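X-PRO dipeptidase (Streptococcus pyogenes M1 GAS, PDB 3O5V) is the N-terminal creatinase/prolidase domain of a peptidase M24B family enzyme that, as a whole protein, probably cleaves Xaa-Pro dipeptides using manganese. Local coordinates at residues 46-51 against 88-93; 98-103 against 119-124. All blocks are in the same frame, centred on the assembly; numbering follows the deposited sequence.

Contact 1: 46-51 against 88-93; sequences FVYHDL and AVLPNT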
loop_
_atom_site.group_PDB
_atom_site.type_symbol
_atom_site.label_atom_id
_atom_site.label_comp_id
_atom_site.label_asym_id
_atom_site.label_seq_id
_atom_site.Cartn_x
_atom_site.Cartn_y
_atom_site.Cartn_z
ATOM N N PHE A 46 0.386 -1.787 -1.518
ATOM C CA PHE A 46 -0.862 -1.920 -2.283
ATOM C C PHE A 46 -1.239 -3.389 -2.368
ATOM O O PHE A 46 -0.545 -4.179 -3.034
ATOM C CB PHE A 46 -0.673 -1.347 -3.695
ATOM C CG PHE A 46 -0.412 0.136 -3.716
ATOM C CD1 PHE A 46 -1.476 1.045 -3.639
ATOM C CD2 PHE A 46 0.890 0.626 -3.778
ATOM C CE1 PHE A 46 -1.240 2.422 -3.643
ATOM C CE2 PHE A 46 1.140 2.003 -3.795
ATOM C CZ PHE A 46 0.077 2.903 -3.723
ATOM N N VAL A 47 -2.316 -3.764 -1.686
ATOM C CA VAL A 47 -2.794 -5.154 -1.724
ATOM C C VAL A 47 -4.100 -5.244 -2.523
ATOM O O VAL A 47 -5.193 -4.972 -2.011
ATOM C CB VAL A 47 -2.960 -5.752 -0.295
ATOM C CG1 VAL A 47 -3.344 -7.222 -0.364
ATOM C CG2 VAL A 47 -1.677 -5.560 0.515
ATOM N N TYR A 48 -3.960 -5.601 -3.795
ATOM C CA TYR A 48 -5.097 -5.844 -4.688
ATOM C C TYR A 48 -5.835 -7.095 -4.260
ATOM O O TYR A 48 -5.205 -8.028 -3.755
ATOM C CB TYR A 48 -4.588 -6.053 -6.107
ATOM C CG TYR A 48 -4.053 -4.790 -6.731
ATOM C CD1 TYR A 48 -2.691 -4.500 -6.701
ATOM C CD2 TYR A 48 -4.923 -3.870 -7.336
ATOM C CE1 TYR A 48 -2.199 -3.321 -7.273
ATOM C CE2 TYR A 48 -4.443 -2.699 -7.904
ATOM C CZ TYR A 48 -3.086 -2.437 -7.877
ATOM O OH TYR A 48 -2.607 -1.274 -8.441
ATOM N N HIS A 49 -7.157 -7.132 -4.451
ATOM C CA HIS A 49 -7.910 -8.339 -4.071
ATOM C C HIS A 49 -7.512 -9.542 -4.950
ATOM O O HIS A 49 -7.610 -10.690 -4.517
ATOM C CB HIS A 49 -9.430 -8.094 -4.053
ATOM C CG HIS A 49 -10.091 -8.192 -5.394
ATOM N ND1 HIS A 49 -9.903 -7.259 -6.393
ATOM C CD2 HIS A 49 -10.964 -9.102 -5.891
ATOM C CE1 HIS A 49 -10.622 -7.597 -7.452
ATOM N NE2 HIS A 49 -11.270 -8.715 -7.175
ATOM N N ASP A 50 -6.998 -9.271 -6.149
ATOM C CA ASP A 50 -6.698 -10.340 -7.113
ATOM C C ASP A 50 -5.254 -10.366 -7.625
ATOM O O ASP A 50 -4.645 -11.440 -7.722
ATOM C CB ASP A 50 -7.683 -10.296 -8.288
ATOM C CG ASP A 50 -7.799 -8.910 -8.917
ATOM O OD1 ASP A 50 -7.240 -7.910 -8.377
ATOM O OD2 ASP A 50 -8.474 -8.811 -9.951
ATOM N N LEU A 51 -4.699 -9.198 -7.927
ATOM C CA LEU A 51 -3.343 -9.076 -8.491
ATOM C C LEU A 51 -2.235 -9.269 -7.451
ATOM O O LEU A 51 -2.507 -9.331 -6.247
ATOM C CB LEU A 51 -3.200 -7.691 -9.135
ATOM C CG LEU A 51 -3.732 -7.398 -10.552
ATOM C CD1 LEU A 51 -4.705 -8.443 -11.130
ATOM C CD2 LEU A 51 -4.325 -5.984 -10.602
ATOM N N ALA A 88 2.435 5.434 -12.661
ATOM C CA ALA A 88 3.240 4.820 -13.723
ATOM C C ALA A 88 3.543 3.338 -13.479
ATOM O O ALA A 88 3.574 2.550 -14.436
ATOM C CB ALA A 88 4.544 5.607 -13.937
ATOM N N VAL A 89 3.739 2.945 -12.213
ATOM C CA VAL A 89 4.210 1.578 -11.897
ATOM C C VAL A 89 3.126 0.542 -11.550
ATOM O O VAL A 89 3.349 -0.660 -11.712
ATOM C CB VAL A 89 5.315 1.550 -10.788
ATOM C CG1 VAL A 89 6.467 2.466 -11.155
ATOM C CG2 VAL A 89 4.740 1.898 -9.393
ATOM N N LEU A 90 1.980 1.000 -11.054
ATOM C CA LEU A 90 0.918 0.090 -10.621
ATOM C C LEU A 90 0.178 -0.516 -11.825
ATOM O O LEU A 90 0.035 0.149 -12.851
ATOM C CB LEU A 90 -0.079 0.813 -9.721
ATOM C CG LEU A 90 0.310 1.158 -8.278
ATOM C CD1 LEU A 90 -0.917 1.622 -7.562
ATOM C CD2 LEU A 90 0.871 -0.034 -7.547
ATOM N N PRO A 91 -0.299 -1.771 -11.693
ATOM C CA PRO A 91 -1.003 -2.412 -12.825
ATOM C C PRO A 91 -2.378 -1.810 -13.108
ATOM O O PRO A 91 -2.868 -1.889 -14.235
ATOM C CB PRO A 91 -1.156 -3.869 -12.372
ATOM C CG PRO A 91 -1.036 -3.820 -10.849
ATOM C CD PRO A 91 -0.087 -2.701 -10.560
ATOM N N ASN A 92 -2.986 -1.201 -12.093
ATOM C CA ASN A 92 -4.392 -0.830 -12.133
ATOM C C ASN A 92 -4.706 0.227 -11.074
ATOM O O ASN A 92 -4.280 0.094 -9.932
ATOM C CB ASN A 92 -5.242 -2.087 -11.876
ATOM C CG ASN A 92 -6.720 -1.838 -12.021
ATOM O OD1 ASN A 92 -7.319 -2.172 -13.045
ATOM N ND2 ASN A 92 -7.328 -1.265 -10.999
ATOM N N THR A 93 -5.448 1.267 -11.448
ATOM C CA THR A 93 -5.904 2.265 -10.469
ATOM C C THR A 93 -7.432 2.437 -10.483
ATOM O O THR A 93 -7.962 3.437 -10.001
ATOM C CB THR A 93 -5.186 3.630 -10.659
ATOM O OG1 THR A 93 -5.473 4.136 -11.963
ATOM C CG2 THR A 93 -3.672 3.485 -10.508
#
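Phe-46, Tyr-48 and Leu-51 face Leu-90, Pro-91 and Asn-92 across backbones that stay well separated, the nearest CA atoms, those of Leu-51 and Pro-91, being 8.3 Å apart. Strand 44-48 runs out into a turn here, while the other segment leaves helix 82-89 at Leu-90 and continues as a loop. Leu-90 sets CD1 over the centre of the Phe-46 ring, 3.9 Å from the centroid and 8° off its normal, a CH-pi contact, and its CD2 lies 3.8 Å from CD2 of Phe-46. This is where the segment following helix 82-89 closes over the central strands of the mixed sheet: Phe-46 also packs on Ile-21 and Phe-56 of the flanking strands, and Phe-117 touches both Phe-46 and Leu-90. Tyr-48 carries the polar link. With CG anti to the carbonyl carbon (chi1 -70°), its phenol reaches the loop, and OH donates to Asn-92 O at 2.6 Å, in the carbonyl plane and on a lone pair, tying the buried Tyr-48 to the loop backbone. Pro-91 meets the ring from the opposite direction, its CG 3.8 Å from Tyr-48 CE1. Leu-51 and Pro-91 pass one another head to tail, CD2 of Leu-51 lying 3.9 Å from the same CG.

Contact 2: 98-103 against 119-124; sequences IYAEFD and GQFNNL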
loop_
_atom_site.group_PDB
_atom_site.type_symbol
_atom_site.label_atom_id
_atom_site.label_comp_id
_atom_site.label_asym_id
_atom_site.label_seq_id
_atom_site.Cartn_x
_atom_site.Cartn_y
_atom_site.Cartn_z
ATOM N N ILE A 98 -11.957 1.186 -2.015
ATOM C CA ILE A 98 -10.593 1.100 -1.482
ATOM C C ILE A 98 -10.614 1.150 0.046
ATOM O O ILE A 98 -11.384 1.904 0.646
ATOM C CB ILE A 98 -9.695 2.218 -2.065
ATOM C CG1 ILE A 98 -9.649 2.104 -3.587
ATOM C CG2 ILE A 98 -8.270 2.179 -1.495
ATOM C CD1 ILE A 98 -9.111 3.334 -4.254
ATOM N N TYR A 99 -9.794 0.315 0.676
ATOM C CA TYR A 99 -9.565 0.415 2.106
ATOM C C TYR A 99 -8.198 1.038 2.416
ATOM O O TYR A 99 -7.213 0.707 1.762
ATOM C CB TYR A 99 -9.695 -0.961 2.747
ATOM C CG TYR A 99 -11.133 -1.315 3.050
ATOM C CD1 TYR A 99 -11.625 -1.221 4.351
ATOM C CD2 TYR A 99 -12.003 -1.721 2.038
ATOM C CE1 TYR A 99 -12.943 -1.531 4.644
ATOM C CE2 TYR A 99 -13.340 -2.032 2.320
ATOM C CZ TYR A 99 -13.795 -1.934 3.624
ATOM O OH TYR A 99 -15.103 -2.234 3.920
ATOM N N ALA A 100 -8.147 1.944 3.396
ATOM C CA ALA A 100 -6.874 2.536 3.840
ATOM C C ALA A 100 -6.865 2.772 5.353
ATOM O O ALA A 100 -7.916 2.746 5.987
ATOM C CB ALA A 100 -6.573 3.842 3.067
ATOM N N GLU A 101 -5.681 2.977 5.931
ATOM C CA GLU A 101 -5.529 3.087 7.387
ATOM C C GLU A 101 -5.730 4.528 7.833
ATOM O O GLU A 101 -4.763 5.307 7.911
ATOM C CB GLU A 101 -4.140 2.614 7.846
ATOM C CG GLU A 101 -3.832 1.185 7.507
ATOM C CD GLU A 101 -2.474 0.770 8.029
ATOM O OE1 GLU A 101 -1.469 0.946 7.301
ATOM O OE2 GLU A 101 -2.412 0.279 9.176
ATOM N N PHE A 102 -6.979 4.865 8.153
ATOM C CA PHE A 102 -7.350 6.246 8.498
ATOM C C PHE A 102 -6.675 6.735 9.790
ATOM O O PHE A 102 -6.524 7.951 9.978
ATOM C CB PHE A 102 -8.875 6.392 8.611
ATOM C CG PHE A 102 -9.621 6.432 7.284
ATOM C CD1 PHE A 102 -8.978 6.232 6.056
ATOM C CD2 PHE A 102 -11.006 6.659 7.281
ATOM C CE1 PHE A 102 -9.699 6.277 4.850
ATOM C CE2 PHE A 102 -11.733 6.699 6.094
ATOM C CZ PHE A 102 -11.079 6.507 4.872
ATOM N N ASP A 103 -6.256 5.811 10.664
ATOM C CA ASP A 103 -5.507 6.203 11.877
ATOM C C ASP A 103 -4.041 6.577 11.670
ATOM O O ASP A 103 -3.391 7.073 12.596
ATOM C CB ASP A 103 -5.594 5.153 12.985
ATOM C CG ASP A 103 -6.728 5.425 13.950
ATOM O OD1 ASP A 103 -7.105 6.606 14.134
ATOM O OD2 ASP A 103 -7.245 4.447 14.518
ATOM N N GLY A 119 -11.835 5.987 -6.749
ATOM C CA GLY A 119 -12.771 5.173 -5.971
ATOM C C GLY A 119 -13.110 5.679 -4.577
ATOM O O GLY A 119 -12.539 6.665 -4.099
ATOM N N GLN A 120 -14.045 4.992 -3.928
ATOM C CA GLN A 120 -14.472 5.302 -2.571
ATOM C C GLN A 120 -13.513 4.715 -1.542
ATOM O O GLN A 120 -13.246 3.512 -1.567
ATOM C CB GLN A 120 -15.858 4.697 -2.330
ATOM C CG GLN A 120 -16.656 5.396 -1.271
ATOM C CD GLN A 120 -17.046 6.801 -1.707
ATOM O OE1 GLN A 120 -17.051 7.729 -0.904
ATOM N NE2 GLN A 120 -17.354 6.965 -3.000
ATOM N N PHE A 121 -13.040 5.550 -0.616
ATOM C CA PHE A 121 -12.141 5.101 0.452
ATOM C C PHE A 121 -12.884 4.756 1.735
ATOM O O PHE A 121 -13.759 5.516 2.185
ATOM C CB PHE A 121 -11.070 6.156 0.747
ATOM C CG PHE A 121 -9.958 6.190 -0.261
ATOM C CD1 PHE A 121 -8.669 5.798 0.094
ATOM C CD2 PHE A 121 -10.192 6.622 -1.563
ATOM C CE1 PHE A 121 -7.632 5.836 -0.836
ATOM C CE2 PHE A 121 -9.163 6.658 -2.503
ATOM C CZ PHE A 121 -7.880 6.255 -2.134
ATOM N N ASN A 122 -12.520 3.608 2.306
ATOM C CA ASN A 122 -13.082 3.104 3.562
ATOM C C ASN A 122 -11.969 2.845 4.574
ATOM O O ASN A 122 -10.819 2.629 4.189
ATOM C CB ASN A 122 -13.859 1.803 3.329
ATOM C CG ASN A 122 -15.121 2.005 2.505
ATOM O OD1 ASN A 122 -15.632 1.063 1.893
ATOM N ND2 ASN A 122 -15.635 3.231 2.494
ATOM N N ASN A 123 -12.314 2.858 5.862
ATOM C CA ASN A 123 -11.345 2.681 6.952
ATOM C C ASN A 123 -10.926 1.219 7.208
ATOM O O ASN A 123 -11.761 0.367 7.497
ATOM C CB ASN A 123 -11.901 3.305 8.244
ATOM C CG ASN A 123 -10.856 3.449 9.347
ATOM O OD1 ASN A 123 -11.199 3.758 10.494
ATOM N ND2 ASN A 123 -9.597 3.248 9.019
ATOM N N LEU A 124 -9.621 0.965 7.118
ATOM C CA LEU A 124 -9.016 -0.350 7.364
ATOM C C LEU A 124 -8.667 -0.622 8.821
ATOM O O LEU A 124 -8.316 -1.751 9.180
ATOM C CB LEU A 124 -7.698 -0.459 6.607
ATOM C CG LEU A 124 -7.516 -1.392 5.425
ATOM C CD1 LEU A 124 -6.074 -1.240 4.907
ATOM C CD2 LEU A 124 -7.868 -2.846 5.751
HETATM O O HOH W 1 -17.042 -2.009 1.580
#
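Tyr-99 holds CG on the backbone N side of CB (chi1 -84°), which lays its ring across the CB of Asn-122: that methylene sits over the centre of the Tyr-99 ring, 3.7 Å from its centroid, as a CH-pi contact. The two belong to neighbouring parallel strands, 97-100 and 120-123, joined through helix 107-114 as a beta-alpha-beta unit. Ile-98 N donates to Gln-120 O, Asn-122 N to Ile-98 O, Ala-100 N to Asn-122 O and Leu-124 N to Ala-100 O; the last bond, 2.7 Å long, arrives from above the carbonyl plane of Ala-100, 39° out of it. Ile-98 and Phe-121 share the face away from Tyr-99 and run together in the same direction. Ile-98 puts CG2 over one face of that ring, offset toward the rim, while its CD1 comes 3.8 Å from CE2 of Phe-121; Phe-110 meets the same ring edge-to-face. Past the end of strand 97-100, the Phe-102 ring lies nearly parallel to the Asn-123 amide, with planes 10° apart, and CA of Asn-123 stands over the ring centre. Leu-124 brings CG to 3.5 Å from CB of Tyr-99. At the phenol tip, a water lies 3.0 Å from Tyr-99 OH.

How the contacts relate
Contact 1 closes before contact 2 opens, so the two come in series along the chain; helix 82-89 and strand 97-100 are successive elements, joined by the loop that takes part in contact 1. Their centres are 15 Å apart and their nearest atoms about 6 Å, without touching. Both reach the same six-stranded mixed sheet: 46-51 belongs to strand 44-48 in its interior, whereas contact 2 joins strand 97-100 to 120-123, an outermost strand within this chain. Strand 19-22 lies between 44-48 and 97-100. Phe-117, which packs on Phe-46, Leu-90 and Ile-98, gives the contacts a shared neighbour. One contact thus ties a helix exit onto the sheet, the other adds its edge, all within the creatinase/prolidase N-terminal domain.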